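Local coordinates for protein NADPH-ferredoxin reductase FprA (Mycobacterium tuberculosis, PDB 1LQT) that catalyses electron transfer between NADPH and ferredoxin through a bound FAD and may supply electrons to P450 systems, at residues A[162-167]-A[213-218]; A[99-104]-A[377-382]. All coordinates share one frame; numbering follows the deposited sequence.

Contact 1: A[162-167]-A[213-218]; sequences VARILL and RELADL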
# COMPACT_ATOMS: atom_id res chain seq x y z
N VAL A 162 -11.64 -1.83 -1.42
CA VAL A 162 -12.31 -2.51 -0.33
C VAL A 162 -13.75 -2.82 -0.71
O VAL A 162 -14.25 -3.93 -0.54
CB VAL A 162 -12.25 -1.69 0.94
CG1 VAL A 162 -13.13 -2.23 2.03
CG2 VAL A 162 -10.81 -1.57 1.45
N ALA A 163 -14.43 -1.82 -1.25
CA ALA A 163 -15.84 -1.98 -1.60
C ALA A 163 -16.01 -3.03 -2.70
O ALA A 163 -16.91 -3.85 -2.66
CB ALA A 163 -16.40 -0.67 -2.02
N ARG A 164 -15.12 -3.01 -3.69
CA ARG A 164 -15.17 -4.02 -4.76
C ARG A 164 -15.00 -5.42 -4.23
O ARG A 164 -15.71 -6.33 -4.63
CB ARG A 164 -14.10 -3.82 -5.81
CG ARG A 164 -14.29 -2.67 -6.74
CD ARG A 164 -13.56 -2.82 -8.13
NE ARG A 164 -12.22 -3.36 -7.91
CZ ARG A 164 -11.24 -2.68 -7.31
NH1 ARG A 164 -11.35 -1.39 -7.08
NH2 ARG A 164 -10.15 -3.35 -6.99
N ILE A 165 -14.02 -5.62 -3.37
CA ILE A 165 -13.80 -6.96 -2.87
C ILE A 165 -14.97 -7.44 -2.04
O ILE A 165 -15.37 -8.60 -2.11
CB ILE A 165 -12.45 -7.04 -2.15
CG1 ILE A 165 -11.29 -6.75 -3.14
CG2 ILE A 165 -12.31 -8.35 -1.45
CD1 ILE A 165 -11.25 -7.55 -4.37
N LEU A 166 -15.60 -6.54 -1.29
CA LEU A 166 -16.76 -6.91 -0.49
C LEU A 166 -18.00 -7.28 -1.29
O LEU A 166 -18.84 -8.03 -0.81
CB LEU A 166 -17.11 -5.79 0.49
CG LEU A 166 -16.12 -5.57 1.64
CD1 LEU A 166 -16.49 -4.27 2.36
CD2 LEU A 166 -16.11 -6.73 2.62
N LEU A 167 -18.10 -6.75 -2.51
CA LEU A 167 -19.32 -6.87 -3.31
C LEU A 167 -19.21 -7.68 -4.58
O LEU A 167 -20.20 -8.08 -5.14
CB LEU A 167 -19.85 -5.49 -3.67
CG LEU A 167 -20.40 -4.69 -2.49
CD1 LEU A 167 -20.70 -3.27 -2.89
CD2 LEU A 167 -21.65 -5.31 -1.95
N ARG A 213 -14.89 4.14 -13.09
CA ARG A 213 -15.58 3.53 -14.24
C ARG A 213 -15.77 2.04 -14.08
O ARG A 213 -16.81 1.50 -14.48
CB ARG A 213 -14.85 3.82 -15.54
CG ARG A 213 -14.90 5.22 -16.04
CD ARG A 213 -14.29 5.35 -17.46
NE ARG A 213 -14.08 6.74 -17.84
CZ ARG A 213 -15.01 7.52 -18.32
NH1 ARG A 213 -16.25 7.06 -18.50
NH2 ARG A 213 -14.69 8.78 -18.63
N GLU A 214 -14.75 1.39 -13.53
CA GLU A 214 -14.76 -0.07 -13.36
C GLU A 214 -15.90 -0.58 -12.52
O GLU A 214 -16.29 -1.73 -12.66
CB GLU A 214 -13.49 -0.57 -12.64
CG GLU A 214 -12.20 -0.39 -13.34
CD GLU A 214 -11.03 -0.90 -12.52
OE1 GLU A 214 -11.08 -1.04 -11.23
OE2 GLU A 214 -10.02 -1.12 -13.19
N LEU A 215 -16.45 0.27 -11.65
CA LEU A 215 -17.52 -0.16 -10.78
C LEU A 215 -18.75 -0.60 -11.59
O LEU A 215 -19.53 -1.42 -11.10
CB LEU A 215 -17.88 0.96 -9.81
CG LEU A 215 -16.71 1.53 -8.98
CD1 LEU A 215 -17.16 2.70 -8.17
CD2 LEU A 215 -16.07 0.46 -8.13
N ALA A 216 -18.92 -0.03 -12.77
CA ALA A 216 -20.06 -0.33 -13.63
C ALA A 216 -20.05 -1.77 -14.10
O ALA A 216 -21.08 -2.29 -14.54
CB ALA A 216 -20.07 0.59 -14.83
N ASP A 217 -18.90 -2.42 -14.01
CA ASP A 217 -18.75 -3.79 -14.51
C ASP A 217 -18.84 -4.87 -13.44
O ASP A 217 -18.57 -6.05 -13.70
CB ASP A 217 -17.45 -3.88 -15.28
CG ASP A 217 -17.46 -3.03 -16.53
OD1 ASP A 217 -18.53 -2.86 -17.16
OD2 ASP A 217 -16.44 -2.48 -16.99
N LEU A 218 -19.26 -4.48 -12.26
CA LEU A 218 -19.46 -5.43 -11.19
C LEU A 218 -20.80 -6.11 -11.34
O LEU A 218 -21.86 -5.52 -11.09
CB LEU A 218 -19.39 -4.71 -9.86
CG LEU A 218 -18.07 -4.05 -9.52
CD1 LEU A 218 -18.23 -3.15 -8.33
CD2 LEU A 218 -17.03 -5.09 -9.26
O HOH W 1 -12.55 0.12 -9.14
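R164 lays its aliphatic stem against L215 and L218 in the NADP-binding, Rossmann-type part of the protein, where helix 157-167 meets segment 213-218, which continues from helix 209-214. The tight part is apolar. R164 CG rests 3.9 Å from L215 CD2, the two side chains crossing at about a right angle, while L218 CD1 reaches the same CG from 4.3 Å. Past this grip the chain bends at chi3 (-43°), and the guanidinium swings across to the polar side, where the fit is looser. Here E214, extended beyond CG, holds its carboxylate steeply to the guanidinium, the planes 79° apart. E214 OE1 sits above one guanidinium face near the rim, 4.2 Å from R164 NH1, so the two charges are close without a direct salt bridge. The arginine's salt bridges run elsewhere, from NE to D56 and from NH1 to D161, which should help fix the turn of the group; E214 OE1 in turn is hydrogen-bonded to H57 NE2. One water spans the gap: it accepts a weak bond from R164 NH1 and donates to E214 OE1, 2.8 Å away.

Contact 2: A[99-104]-A[377-382]; sequences AVIYAV and DTVDTL. With FAD (flavin-adenine dinucleotide), chain H.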
# COMPACT_ATOMS: atom_id res chain seq x y z
N ALA A 99 26.26 3.08 1.66
CA ALA A 99 25.03 3.82 1.89
C ALA A 99 23.90 2.82 2.04
O ALA A 99 23.99 1.69 1.57
CB ALA A 99 24.76 4.76 0.76
N VAL A 100 22.83 3.28 2.70
CA VAL A 100 21.67 2.46 2.96
C VAL A 100 20.46 3.28 2.55
O VAL A 100 20.32 4.43 2.93
CB VAL A 100 21.56 2.08 4.45
CG1 VAL A 100 20.43 1.09 4.66
CG2 VAL A 100 22.90 1.50 4.99
N ILE A 101 19.58 2.66 1.78
CA ILE A 101 18.33 3.29 1.33
C ILE A 101 17.17 2.59 2.01
O ILE A 101 16.98 1.39 1.84
CB ILE A 101 18.17 3.21 -0.17
CG1 ILE A 101 19.36 3.83 -0.92
CG2 ILE A 101 16.89 3.87 -0.58
CD1 ILE A 101 19.28 3.67 -2.39
N TYR A 102 16.38 3.35 2.78
CA TYR A 102 15.17 2.84 3.40
C TYR A 102 14.00 3.07 2.46
O TYR A 102 13.67 4.20 2.13
CB TYR A 102 14.96 3.52 4.77
CG TYR A 102 15.96 2.96 5.73
CD1 TYR A 102 17.24 3.49 5.83
CD2 TYR A 102 15.68 1.84 6.50
CE1 TYR A 102 18.20 2.90 6.61
CE2 TYR A 102 16.63 1.26 7.30
CZ TYR A 102 17.89 1.77 7.34
OH TYR A 102 18.83 1.14 8.11
N ALA A 103 13.36 1.96 2.08
CA ALA A 103 12.27 1.91 1.13
C ALA A 103 11.14 1.08 1.76
O ALA A 103 10.57 0.19 1.14
CB ALA A 103 12.75 1.30 -0.19
N VAL A 104 10.82 1.41 3.01
CA VAL A 104 10.00 0.56 3.84
C VAL A 104 8.51 0.81 3.71
O VAL A 104 7.69 0.12 4.31
CB VAL A 104 10.40 0.67 5.32
CG1 VAL A 104 11.77 0.08 5.57
CG2 VAL A 104 10.29 2.13 5.85
N ASP A 377 15.90 10.62 -7.94
CA ASP A 377 16.36 11.82 -7.26
C ASP A 377 17.18 11.49 -6.03
O ASP A 377 18.26 12.06 -5.82
CB ASP A 377 15.17 12.72 -6.91
CG ASP A 377 14.58 13.39 -8.13
OD1 ASP A 377 15.23 13.46 -9.19
OD2 ASP A 377 13.44 13.87 -8.11
N THR A 378 16.66 10.58 -5.21
CA THR A 378 17.41 10.15 -4.04
C THR A 378 18.78 9.56 -4.45
O THR A 378 19.82 9.85 -3.83
CB THR A 378 16.62 9.11 -3.22
OG1 THR A 378 15.51 9.71 -2.56
CG2 THR A 378 17.48 8.60 -2.13
N VAL A 379 18.76 8.69 -5.46
CA VAL A 379 19.99 8.01 -5.88
C VAL A 379 21.02 8.99 -6.42
O VAL A 379 22.19 8.87 -6.12
CB VAL A 379 19.66 6.88 -6.87
CG1 VAL A 379 20.90 6.42 -7.59
CG2 VAL A 379 18.99 5.71 -6.14
N ASP A 380 20.56 10.01 -7.14
CA ASP A 380 21.48 11.01 -7.63
C ASP A 380 22.19 11.68 -6.45
O ASP A 380 23.40 11.90 -6.46
CB ASP A 380 20.76 12.08 -8.41
CG ASP A 380 20.27 11.62 -9.78
OD1 ASP A 380 20.70 10.57 -10.30
OD2 ASP A 380 19.46 12.34 -10.41
N THR A 381 21.43 12.06 -5.43
CA THR A 381 22.02 12.66 -4.22
C THR A 381 23.02 11.73 -3.54
O THR A 381 24.13 12.14 -3.17
CB THR A 381 20.90 13.01 -3.21
OG1 THR A 381 19.97 13.92 -3.79
CG2 THR A 381 21.47 13.69 -1.99
N LEU A 382 22.61 10.48 -3.36
CA LEU A 382 23.45 9.46 -2.75
C LEU A 382 24.78 9.32 -3.50
O LEU A 382 25.86 9.29 -2.88
CB LEU A 382 22.66 8.14 -2.76
CG LEU A 382 23.30 6.89 -2.21
CD1 LEU A 382 22.22 5.87 -1.92
CD2 LEU A 382 24.30 6.30 -3.15
PA FAD H . 5.84 -0.68 -0.52
O1A FAD H . 4.92 -0.69 0.64
O2A FAD H . 5.36 -1.16 -1.84
O5B FAD H . 7.13 -1.56 -0.16
C5B FAD H . 7.72 -1.47 1.14
C4B FAD H . 8.48 -2.77 1.36
O4B FAD H . 9.31 -2.58 2.51
C3B FAD H . 7.59 -3.98 1.65
O3B FAD H . 7.94 -5.10 0.88
C2B FAD H . 7.78 -4.19 3.13
O2B FAD H . 7.54 -5.50 3.60
C1B FAD H . 9.24 -3.74 3.31
N9A FAD H . 9.60 -3.37 4.68
C8A FAD H . 8.89 -2.54 5.50
N7A FAD H . 9.49 -2.39 6.68
C5A FAD H . 10.61 -3.19 6.61
C6A FAD H . 11.61 -3.45 7.55
N6A FAD H . 11.68 -2.88 8.75
N1A FAD H . 12.61 -4.30 7.16
C2A FAD H . 12.58 -4.84 5.92
N3A FAD H . 11.66 -4.63 4.97
C4A FAD H . 10.69 -3.79 5.37
N1 FAD H . -0.53 1.77 -7.47
C2 FAD H . -0.80 1.57 -8.79
O2 FAD H . -0.12 2.06 -9.66
N3 FAD H . -1.90 0.80 -9.13
C4 FAD H . -2.70 0.15 -8.22
O4 FAD H . -3.65 -0.56 -8.60
C4X FAD H . -2.37 0.33 -6.87
N5 FAD H . -3.11 -0.30 -5.89
C5X FAD H . -2.81 -0.09 -4.57
C6 FAD H . -3.55 -0.70 -3.59
C7 FAD H . -3.34 -0.45 -2.25
C7M FAD H . -4.17 -1.15 -1.21
C8 FAD H . -2.30 0.41 -1.89
C8M FAD H . -2.03 0.73 -0.44
C9 FAD H . -1.52 1.02 -2.87
C9A FAD H . -1.75 0.78 -4.22
N10 FAD H . -1.00 1.40 -5.22
C10 FAD H . -1.29 1.15 -6.54
C1' FAD H . 0.16 2.28 -4.90
C2' FAD H . 1.45 1.48 -4.77
O2' FAD H . 1.19 0.35 -3.97
C3' FAD H . 2.54 2.35 -4.12
O3' FAD H . 2.84 3.48 -4.94
C4' FAD H . 3.90 1.68 -3.94
O4' FAD H . 3.77 0.29 -3.65
C5' FAD H . 4.70 2.37 -2.83
O5' FAD H . 6.01 1.80 -2.91
P FAD H . 7.05 1.75 -1.70
O1P FAD H . 8.24 1.10 -2.28
O2P FAD H . 7.23 3.08 -1.04
O3P FAD H . 6.39 0.84 -0.59
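L382 points from helix 370-391 onto A99 and I101 of strand 99-102, part of the Rossmann-type FAD-binding fold. The strand lies between strands 4-9 and 354-356 in the parallel part of the sheet, and the helix packs over it almost antiparallel, at 164°, with the segment axes 10.6 Å apart at closest approach. L382 CB aims at the strand but stops short of it. The next atom, CG, is anti to the backbone N (chi1 179°), a turn that carries the branch down onto the strand; it meets A99 CB at 3.9 Å. CD1 goes deepest, into the angle between A99 and I101. It touches I101 CG1 at 3.7 Å and is equally near I101 CD1, so one methyl group meets both CG1 and CD1 of the isoleucine. CD2, the other branch, lies closer to A99 than to I101, and Y355 of the adjoining strand also touches the leucine. I101 crosses L382 at about a right angle, its chain extended to CD1 (chi2 175°), and this tip continues to V379 CG2 at 4.3 Å. The interface is thus wholly apolar and buried. T378, one helical turn before L382, sends its OG1 instead to K361 NZ and V356 O. After the strand, the backbone turns away from helix 370-391 and runs into the FAD pocket. A103 O comes within 3.3 Å of FAD C5B, the carbon joining the adenosine ribose to the pyrophosphate. V104 packs on the adenine, its CG1 3.5 Å from FAD N7A. V104 O, which is hydrogen-bonded to Q107 NE2, lies 3.2 Å from FAD C8A.

Contacts 1 and 2 lie on opposite sides of the chain's centre, their centres 37 Å and their nearest atoms about 19 Å apart. FAD stretches between them. Contact 2 stands at its adenosine end, through A103 and V104, and joins a strand of the FAD-binding sheet to a helix packed on it; contact 1 lies in the NADP-binding part, with helix 157-167 against strand 193-197, and faces the flavin end, with R164 NH2 7.3 Å from FAD O4. The R164 side chain is also about 5 Å from the bound 4-oxo-NADP derivative, and that of E214 about 5 Å from that of E211, a probable NADP-binding residue. In sequence, both segments of contact 1 fall between 99-104 and 377-382.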